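Local coordinates for cellulose binding protein (Clavibacter michiganensis, PDB 4JJO), which forms the expansin part of a longer protein, probably a cellulose-degrading enzyme, and is linked to polysaccharide binding and plant cell wall loosening, at residues 8-13 with 34-39; 50-55 with 63-68; 144-149 with 157-162. All blocks are in the same frame, centred on the assembly; numbering follows the deposited sequence.

How the contacts relate
The three contacts follow one another along the chain. Contacts 1 and 2 lie in the N-terminal double-psi beta-barrel domain. Their centres are about 9 Å apart. They share a mixed sheet in which strand 34-38 runs beside strand 59-69, and Ala36 of contact 1 packs its CB 3.5 Å from Asp67 CB of contact 2. Contact 3 lies in the C-terminal expansin domain, where strand 144-150 of its antiparallel sheet meets the end of strand 156-157 and the loop after it. Its centre is about 32 Å from that of contact 1 and about 29 Å from that of contact 2, on the opposite side of the chain's centre. The contacts thus sample both domains of the expansin module.

Contact 1: residues 8-13 with 34-39; sequences THYSLG and YVAVSS
Tyr34 and Tyr10 bury the most surface here, and they meet as an offset T-shaped pair. The edge of the Tyr34 ring is turned toward the face of Tyr10, with the planes at 89° and the centroids 5.8 Å apart. The closest approach in the pair is 3.6 Å, from Tyr10 OH to Tyr34 CE1, and the hydroxyl lies near the plane of the Tyr34 ring. Tyr10 also reaches Ala36, two residues further along strand 34-38, with CE2 4.0 Å from Ala36 CB.

With CG between the backbone N and carbonyl carbon (chi1 57°), the Tyr34 phenol reaches past this pair into the loop after strand 3-10. Its OH accepts a nearly straight hydrogen bond from Leu12 N, 2.9 Å long with an angle of 172° at the hydrogen. A water joins the same OH, at 2.7 Å, to Gly13 O. These two partners hold the hydroxyl at the loop backbone. Leu12 adds an apolar touch, with CG 3.8 Å from Tyr34 CE1.

The loop is also tied within itself. Ser11 OG accepts from Gly13 N at 3.1 Å, which makes an ST turn. Gly13 has a positive phi, which favours glycine. Val28 packs on both Leu12 and Tyr34, and strand 76-80 lies between strands 3-10 and 34-38 in the sheet. Aromatic packing thus joins two non-adjacent strands of a double-psi beta-barrel.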
loop_
_atom_site.group_PDB
_atom_site.type_symbol
_atom_site.label_atom_id
_atom_site.label_comp_id
_atom_site.label_asym_id
_atom_site.label_seq_id
_atom_site.Cartn_x
_atom_site.Cartn_y
_atom_site.Cartn_z
ATOM N N THR A 8 9.909 -14.476 9.984
ATOM C CA THR A 8 9.983 -14.207 11.412
ATOM C C THR A 8 8.782 -13.323 11.721
ATOM O O THR A 8 7.948 -13.094 10.845
ATOM C CB THR A 8 11.295 -13.496 11.797
ATOM O OG1 THR A 8 11.524 -12.395 10.910
ATOM C CG2 THR A 8 12.475 -14.463 11.715
ATOM N N HIS A 9 8.671 -12.827 12.948
ATOM C CA HIS A 9 7.536 -11.969 13.280
ATOM C C HIS A 9 7.926 -10.696 14.019
ATOM O O HIS A 9 8.957 -10.641 14.688
ATOM C CB HIS A 9 6.495 -12.742 14.091
ATOM C CG HIS A 9 7.033 -13.363 15.341
ATOM N ND1 HIS A 9 7.213 -12.652 16.511
ATOM C CD2 HIS A 9 7.418 -14.632 15.611
ATOM C CE1 HIS A 9 7.688 -13.456 17.442
ATOM N NE2 HIS A 9 7.822 -14.664 16.924
ATOM N N TYR A 10 7.082 -9.677 13.876
ATOM C CA TYR A 10 7.248 -8.415 14.581
ATOM C C TYR A 10 5.870 -7.797 14.784
ATOM O O TYR A 10 4.858 -8.380 14.388
ATOM C CB TYR A 10 8.150 -7.466 13.791
ATOM C CG TYR A 10 7.426 -6.630 12.761
ATOM C CD1 TYR A 10 7.402 -5.246 12.858
ATOM C CD2 TYR A 10 6.768 -7.223 11.694
ATOM C CE1 TYR A 10 6.748 -4.476 11.921
ATOM C CE2 TYR A 10 6.108 -6.462 10.754
ATOM C CZ TYR A 10 6.102 -5.089 10.872
ATOM O OH TYR A 10 5.450 -4.320 9.938
ATOM N N SER A 11 5.821 -6.625 15.406
ATOM C CA SER A 11 4.544 -5.966 15.645
ATOM C C SER A 11 4.633 -4.453 15.508
ATOM O O SER A 11 5.570 -3.826 16.002
ATOM C CB SER A 11 4.021 -6.312 17.040
ATOM O OG SER A 11 2.643 -6.000 17.149
ATOM N N LEU A 12 3.647 -3.877 14.827
ATOM C CA LEU A 12 3.463 -2.433 14.805
ATOM C C LEU A 12 2.608 -2.010 15.994
ATOM O O LEU A 12 2.392 -0.819 16.228
ATOM C CB LEU A 12 2.782 -2.006 13.504
ATOM C CG LEU A 12 3.623 -2.149 12.237
ATOM C CD1 LEU A 12 2.795 -1.798 11.013
ATOM C CD2 LEU A 12 4.858 -1.271 12.324
ATOM N N GLY A 13 2.126 -2.998 16.742
ATOM C CA GLY A 13 1.253 -2.760 17.873
ATOM C C GLY A 13 -0.058 -2.119 17.466
ATOM O O GLY A 13 -0.588 -2.385 16.386
ATOM N N TYR A 34 -0.545 -8.283 8.275
ATOM C CA TYR A 34 0.336 -7.413 7.509
ATOM C C TYR A 34 1.751 -7.962 7.527
ATOM O O TYR A 34 2.032 -8.942 8.217
ATOM C CB TYR A 34 0.310 -5.991 8.070
ATOM C CG TYR A 34 0.675 -5.887 9.535
ATOM C CD1 TYR A 34 1.991 -5.706 9.930
ATOM C CD2 TYR A 34 -0.302 -5.954 10.519
ATOM C CE1 TYR A 34 2.326 -5.605 11.267
ATOM C CE2 TYR A 34 0.022 -5.851 11.855
ATOM C CZ TYR A 34 1.336 -5.675 12.223
ATOM O OH TYR A 34 1.661 -5.575 13.556
ATOM N N VAL A 35 2.641 -7.328 6.775
ATOM C CA VAL A 35 3.990 -7.848 6.607
ATOM C C VAL A 35 4.967 -6.747 6.224
ATOM O O VAL A 35 4.598 -5.774 5.563
ATOM C CB VAL A 35 4.018 -8.937 5.515
ATOM C CG1 VAL A 35 3.611 -8.350 4.171
ATOM C CG2 VAL A 35 5.388 -9.588 5.431
ATOM N N ALA A 36 6.212 -6.903 6.664
ATOM C CA ALA A 36 7.305 -6.056 6.222
ATOM C C ALA A 36 8.162 -6.860 5.257
ATOM O O ALA A 36 8.513 -8.007 5.535
ATOM C CB ALA A 36 8.132 -5.596 7.401
ATOM N N VAL A 37 8.493 -6.261 4.119
ATOM C CA VAL A 37 9.224 -6.972 3.077
ATOM C C VAL A 37 10.616 -6.390 2.876
ATOM O O VAL A 37 10.881 -5.246 3.238
ATOM C CB VAL A 37 8.464 -6.939 1.736
ATOM C CG1 VAL A 37 7.142 -7.687 1.856
ATOM C CG2 VAL A 37 8.233 -5.504 1.278
ATOM N N SER A 38 11.501 -7.188 2.288
ATOM C CA SER A 38 12.878 -6.768 2.068
ATOM C C SER A 38 12.918 -5.523 1.187
ATOM O O SER A 38 11.966 -5.231 0.461
ATOM C CB SER A 38 13.692 -7.896 1.430
ATOM O OG SER A 38 13.179 -8.235 0.156
ATOM N N SER A 39 14.024 -4.793 1.256
ATOM C CA SER A 39 14.143 -3.529 0.544
ATOM C C SER A 39 13.933 -3.684 -0.961
ATOM O O SER A 39 13.261 -2.858 -1.569
ATOM C CB SER A 39 15.491 -2.873 0.838
ATOM O OG SER A 39 15.558 -2.452 2.190
HETATM O O HOH W 1 -0.277 -5.040 15.318
#

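Contact 2: residues 50-55 with 63-68; sequences TFLDVT and VQVADQ
Phe51 and Gln64 face each other as an antiparallel non-hydrogen-bonded pair. Gln64 lays its backbone and aliphatic stem against the Phe51 ring. Its CA makes an off-centre CH-pi contact, 4.2 Å from the ring centroid. Its CG stands over one face toward the rim, and CB comes 3.7 Å from Phe51 CE1. With CG anti to the backbone N (chi1 176°) and the chain extended beyond it, the amide ends with its plane 18° from that of the ring.

Leu52 and Val63 form the next pair, and this one is hydrogen-bonded. Leu52 N binds Val63 O, and Val63 N returns the bond to Leu52 O, each at 2.9 Å. Val63 O has a second, weaker partner, the CA-H of Phe51, with CA 3.2 Å away. Val65 N binds Thr50 O at 2.8 Å.

The opposite face of the sheet carries Leu52 and Val63. Leu52 CG meets Val65 CG2 at 3.9 Å, and Val54 CG2 meets Val63 CG2 at the same distance.

Further out, Val35 packs on Leu52, Val63 and Val65. Ile97 and Leu87 close on Val54. Thr50 OG1 lies beside Val65 CG2 but spends its hydrogen bond on Ala47 O. Asp53 forms a salt bridge with Arg62, in the same hairpin of strands 51-56 and 59-69. Every hydrogen bond between the two segments is therefore backbone to backbone: main-chain bonds hold the two strands together, while the buried valine and leucine side chains add van der Waals contact to the barrel core.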
loop_
_atom_site.group_PDB
_atom_site.type_symbol
_atom_site.label_atom_id
_atom_site.label_comp_id
_atom_site.label_asym_id
_atom_site.label_seq_id
_atom_site.Cartn_x
_atom_site.Cartn_y
_atom_site.Cartn_z
ATOM N N THR A 50 -0.132 -3.702 -1.712
ATOM C CA THR A 50 -0.327 -4.999 -2.348
ATOM C C THR A 50 -0.466 -6.085 -1.291
ATOM O O THR A 50 -0.210 -5.858 -0.110
ATOM C CB THR A 50 0.828 -5.368 -3.306
ATOM O OG1 THR A 50 2.031 -5.598 -2.560
ATOM C CG2 THR A 50 1.052 -4.270 -4.335
ATOM N N PHE A 51 -0.875 -7.269 -1.727
ATOM C CA PHE A 51 -1.130 -8.367 -0.809
ATOM C C PHE A 51 -0.334 -9.601 -1.197
ATOM O O PHE A 51 -0.151 -9.890 -2.380
ATOM C CB PHE A 51 -2.623 -8.696 -0.789
ATOM C CG PHE A 51 -3.464 -7.649 -0.113
ATOM C CD1 PHE A 51 -3.926 -7.839 1.177
ATOM C CD2 PHE A 51 -3.782 -6.472 -0.763
ATOM C CE1 PHE A 51 -4.696 -6.877 1.803
ATOM C CE2 PHE A 51 -4.552 -5.504 -0.143
ATOM C CZ PHE A 51 -5.009 -5.708 1.143
ATOM N N LEU A 52 0.148 -10.316 -0.186
ATOM C CA LEU A 52 0.827 -11.586 -0.388
ATOM C C LEU A 52 -0.027 -12.709 0.172
ATOM O O LEU A 52 -0.584 -12.579 1.262
ATOM C CB LEU A 52 2.174 -11.603 0.341
ATOM C CG LEU A 52 3.144 -10.446 0.105
ATOM C CD1 LEU A 52 4.390 -10.634 0.965
ATOM C CD2 LEU A 52 3.510 -10.342 -1.358
ATOM N N ASP A 53 -0.140 -13.806 -0.570
ATOM C CA ASP A 53 -0.667 -15.040 -0.005
ATOM C C ASP A 53 0.510 -15.894 0.432
ATOM O O ASP A 53 1.269 -16.392 -0.398
ATOM C CB ASP A 53 -1.542 -15.797 -1.006
ATOM C CG ASP A 53 -2.979 -15.328 -0.986
ATOM O OD1 ASP A 53 -3.364 -14.655 -0.007
ATOM O OD2 ASP A 53 -3.727 -15.635 -1.937
ATOM N N VAL A 54 0.656 -16.046 1.744
ATOM C CA VAL A 54 1.804 -16.727 2.327
ATOM C C VAL A 54 1.413 -18.117 2.802
ATOM O O VAL A 54 0.495 -18.268 3.607
ATOM C CB VAL A 54 2.357 -15.938 3.526
ATOM C CG1 VAL A 54 3.607 -16.602 4.067
ATOM C CG2 VAL A 54 2.647 -14.500 3.126
ATOM N N THR A 55 2.115 -19.129 2.300
ATOM C CA THR A 55 1.876 -20.505 2.709
ATOM C C THR A 55 2.949 -20.957 3.693
ATOM O O THR A 55 4.143 -20.911 3.397
ATOM C CB THR A 55 1.866 -21.461 1.506
ATOM O OG1 THR A 55 0.802 -21.101 0.617
ATOM C CG2 THR A 55 1.671 -22.897 1.968
ATOM N N VAL A 63 -1.726 -11.366 3.610
ATOM C CA VAL A 63 -1.218 -10.225 4.361
ATOM C C VAL A 63 -1.034 -8.997 3.473
ATOM O O VAL A 63 -0.679 -9.110 2.298
ATOM C CB VAL A 63 0.128 -10.553 5.051
ATOM C CG1 VAL A 63 -0.073 -11.570 6.163
ATOM C CG2 VAL A 63 1.148 -11.053 4.037
ATOM N N GLN A 64 -1.288 -7.825 4.046
ATOM C CA GLN A 64 -1.078 -6.565 3.348
ATOM C C GLN A 64 0.366 -6.110 3.532
ATOM O O GLN A 64 0.876 -6.076 4.652
ATOM C CB GLN A 64 -2.027 -5.490 3.885
ATOM C CG GLN A 64 -1.809 -4.110 3.275
ATOM C CD GLN A 64 -2.789 -3.054 3.775
ATOM O OE1 GLN A 64 -2.846 -1.950 3.233
ATOM N NE2 GLN A 64 -3.558 -3.382 4.808
ATOM N N VAL A 65 1.027 -5.771 2.433
ATOM C CA VAL A 65 2.375 -5.226 2.511
ATOM C C VAL A 65 2.283 -3.817 3.080
ATOM O O VAL A 65 1.675 -2.933 2.480
ATOM C CB VAL A 65 3.064 -5.193 1.139
ATOM C CG1 VAL A 65 4.370 -4.423 1.227
ATOM C CG2 VAL A 65 3.310 -6.606 0.630
ATOM N N ALA A 66 2.891 -3.614 4.244
ATOM C CA ALA A 66 2.691 -2.388 5.001
ATOM C C ALA A 66 3.992 -1.731 5.438
ATOM O O ALA A 66 3.976 -0.619 5.963
ATOM C CB ALA A 66 1.851 -2.687 6.223
ATOM N N ASP A 67 5.117 -2.406 5.228
ATOM C CA ASP A 67 6.358 -1.985 5.867
ATOM C C ASP A 67 7.586 -2.503 5.126
ATOM O O ASP A 67 7.482 -3.380 4.267
ATOM C CB ASP A 67 6.378 -2.511 7.305
ATOM C CG ASP A 67 7.172 -1.624 8.249
ATOM O OD1 ASP A 67 7.864 -0.697 7.777
ATOM O OD2 ASP A 67 7.095 -1.857 9.476
ATOM N N GLN A 68 8.748 -1.956 5.473
ATOM C CA GLN A 68 10.017 -2.412 4.920
ATOM C C GLN A 68 10.876 -3.069 5.995
ATOM O O GLN A 68 11.087 -2.506 7.068
ATOM C CB GLN A 68 10.785 -1.240 4.301
ATOM C CG GLN A 68 12.215 -1.587 3.888
ATOM C CD GLN A 68 12.883 -0.511 3.043
ATOM O OE1 GLN A 68 13.910 -0.761 2.415
ATOM N NE2 GLN A 68 12.310 0.689 3.028
#

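Contact 3: residues 144-149 with 157-162; sequences QWLPLT and VTPSPI
Leu148 and Val157 touch first through the base of the leucine. Leu148 CB lies 3.4 Å from Val157 O. The next atom, CG, is still near that oxygen. Leu148 has CG beside its own backbone N and anti to the carbonyl carbon (chi1 -55°). From there the CD2 branch runs alongside Thr158 and ends 3.7 Å from Thr158 CG2. The two side chains point the same way. CD2 also comes within a looser distance of Pro159 CD. Beyond the two segments, Val137 and Ile139 of strand 134-141 receive the Leu148 side chain. Thr158 turns its OG1 to another partner, Ala123 N.

The backbone beside Leu148 is paired in antiparallel fashion. Thr149 N donates to Val157 O and Val157 N donates to Thr149 O, both at 2.8 Å. On the face shared by this pair, Thr149 CB rests 4.0 Å from Val157 CG2. Strands 144-150 and 156-157 form a hairpin in the antiparallel sheet of the expansin C-terminal domain, whose fold is an immunoglobulin-like beta-sandwich.

Two positions further from the turn, the pairing does not continue. Pro147 and Pro159 would stand opposite each other there, and neither has an N-H to give. Pro159 CD instead sits 3.3 Å from Pro147 O.

Leu146 fills the next place along the strand. Its CD1 is 3.6 Å from Ser160 OG. Its CD2 reaches Ser160 O at 3.5 Å and packs on Ile162 CG2. Ile162 also meets Met186, and its backbone is hydrogen-bonded to Arg120.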
loop_
_atom_site.group_PDB
_atom_site.type_symbol
_atom_site.label_atom_id
_atom_site.label_comp_id
_atom_site.label_asym_id
_atom_site.label_seq_id
_atom_site.Cartn_x
_atom_site.Cartn_y
_atom_site.Cartn_z
ATOM N N GLN A 144 -4.273 19.422 -19.188
ATOM C CA GLN A 144 -3.050 18.633 -19.137
ATOM C C GLN A 144 -3.028 17.817 -17.853
ATOM O O GLN A 144 -3.983 17.842 -17.076
ATOM C CB GLN A 144 -1.820 19.540 -19.181
ATOM C CG GLN A 144 -1.213 19.689 -20.561
ATOM C CD GLN A 144 -2.180 20.279 -21.559
ATOM O OE1 GLN A 144 -2.445 21.482 -21.546
ATOM N NE2 GLN A 144 -2.714 19.434 -22.436
ATOM N N TRP A 145 -1.930 17.102 -17.635
ATOM C CA TRP A 145 -1.757 16.311 -16.423
ATOM C C TRP A 145 -0.379 16.534 -15.819
ATOM O O TRP A 145 0.636 16.450 -16.510
ATOM C CB TRP A 145 -1.956 14.828 -16.729
ATOM C CG TRP A 145 -3.345 14.503 -17.151
ATOM C CD1 TRP A 145 -3.813 14.410 -18.430
ATOM C CD2 TRP A 145 -4.458 14.233 -16.293
ATOM N NE1 TRP A 145 -5.153 14.097 -18.420
ATOM C CE2 TRP A 145 -5.571 13.983 -17.121
ATOM C CE3 TRP A 145 -4.622 14.179 -14.907
ATOM C CZ2 TRP A 145 -6.828 13.684 -16.605
ATOM C CZ3 TRP A 145 -5.870 13.881 -14.399
ATOM C CH2 TRP A 145 -6.956 13.637 -15.243
ATOM N N LEU A 146 -0.353 16.827 -14.523
ATOM C CA LEU A 146 0.898 16.987 -13.796
ATOM C C LEU A 146 1.240 15.678 -13.094
ATOM O O LEU A 146 0.471 15.202 -12.260
ATOM C CB LEU A 146 0.778 18.114 -12.771
ATOM C CG LEU A 146 2.052 18.430 -11.985
ATOM C CD1 LEU A 146 3.072 19.128 -12.872
ATOM C CD2 LEU A 146 1.739 19.271 -10.757
ATOM N N PRO A 147 2.394 15.084 -13.436
ATOM C CA PRO A 147 2.786 13.802 -12.843
ATOM C C PRO A 147 3.366 13.952 -11.443
ATOM O O PRO A 147 4.182 14.843 -11.201
ATOM C CB PRO A 147 3.859 13.292 -13.803
ATOM C CG PRO A 147 4.468 14.520 -14.361
ATOM C CD PRO A 147 3.363 15.540 -14.447
ATOM N N LEU A 148 2.947 13.081 -10.531
ATOM C CA LEU A 148 3.455 13.110 -9.167
ATOM C C LEU A 148 4.656 12.187 -9.008
ATOM O O LEU A 148 4.868 11.270 -9.806
ATOM C CB LEU A 148 2.359 12.723 -8.168
ATOM C CG LEU A 148 1.066 13.542 -8.223
ATOM C CD1 LEU A 148 0.162 13.193 -7.048
ATOM C CD2 LEU A 148 1.372 15.026 -8.245
ATOM N N THR A 149 5.439 12.447 -7.968
ATOM C CA THR A 149 6.648 11.690 -7.685
ATOM C C THR A 149 6.382 10.685 -6.571
ATOM O O THR A 149 5.871 11.047 -5.516
ATOM C CB THR A 149 7.780 12.641 -7.257
ATOM O OG1 THR A 149 8.093 13.520 -8.343
ATOM C CG2 THR A 149 9.026 11.870 -6.860
ATOM N N VAL A 157 4.002 12.861 -4.428
ATOM C CA VAL A 157 4.113 14.295 -4.172
ATOM C C VAL A 157 4.257 15.130 -5.439
ATOM O O VAL A 157 4.670 14.645 -6.491
ATOM C CB VAL A 157 5.280 14.623 -3.212
ATOM C CG1 VAL A 157 5.050 13.964 -1.861
ATOM C CG2 VAL A 157 6.609 14.194 -3.808
ATOM N N THR A 158 3.907 16.403 -5.310
ATOM C CA THR A 158 3.918 17.333 -6.428
ATOM C C THR A 158 5.316 17.896 -6.666
ATOM O O THR A 158 5.989 18.311 -5.725
ATOM C CB THR A 158 2.953 18.499 -6.158
ATOM O OG1 THR A 158 3.271 19.098 -4.898
ATOM C CG2 THR A 158 1.510 18.003 -6.125
ATOM N N PRO A 159 5.761 17.908 -7.933
ATOM C CA PRO A 159 7.039 18.516 -8.314
ATOM C C PRO A 159 6.909 20.024 -8.490
ATOM O O PRO A 159 7.911 20.728 -8.601
ATOM C CB PRO A 159 7.343 17.857 -9.660
ATOM C CG PRO A 159 6.003 17.591 -10.239
ATOM C CD PRO A 159 5.098 17.261 -9.079
ATOM N N SER A 160 5.672 20.506 -8.524
ATOM C CA SER A 160 5.398 21.924 -8.710
ATOM C C SER A 160 3.940 22.182 -8.344
ATOM O O SER A 160 3.164 21.237 -8.204
ATOM C CB SER A 160 5.688 22.341 -10.153
ATOM O OG SER A 160 4.903 21.608 -11.077
ATOM N N PRO A 161 3.566 23.460 -8.170
ATOM C CA PRO A 161 2.227 23.784 -7.663
ATOM C C PRO A 161 1.078 23.205 -8.483
ATOM O O PRO A 161 1.229 22.900 -9.670
ATOM C CB PRO A 161 2.197 25.313 -7.717
ATOM C CG PRO A 161 3.610 25.711 -7.590
ATOM C CD PRO A 161 4.381 24.674 -8.350
ATOM N N ILE A 162 -0.069 23.061 -7.829
ATOM C CA ILE A 162 -1.284 22.591 -8.477
ATOM C C ILE A 162 -2.341 23.684 -8.449
ATOM O O ILE A 162 -2.228 24.658 -7.700
ATOM C CB ILE A 162 -1.843 21.330 -7.799
ATOM C CG1 ILE A 162 -2.042 21.567 -6.298
ATOM C CG2 ILE A 162 -0.909 20.158 -8.027
ATOM C CD1 ILE A 162 -2.834 20.478 -5.607
#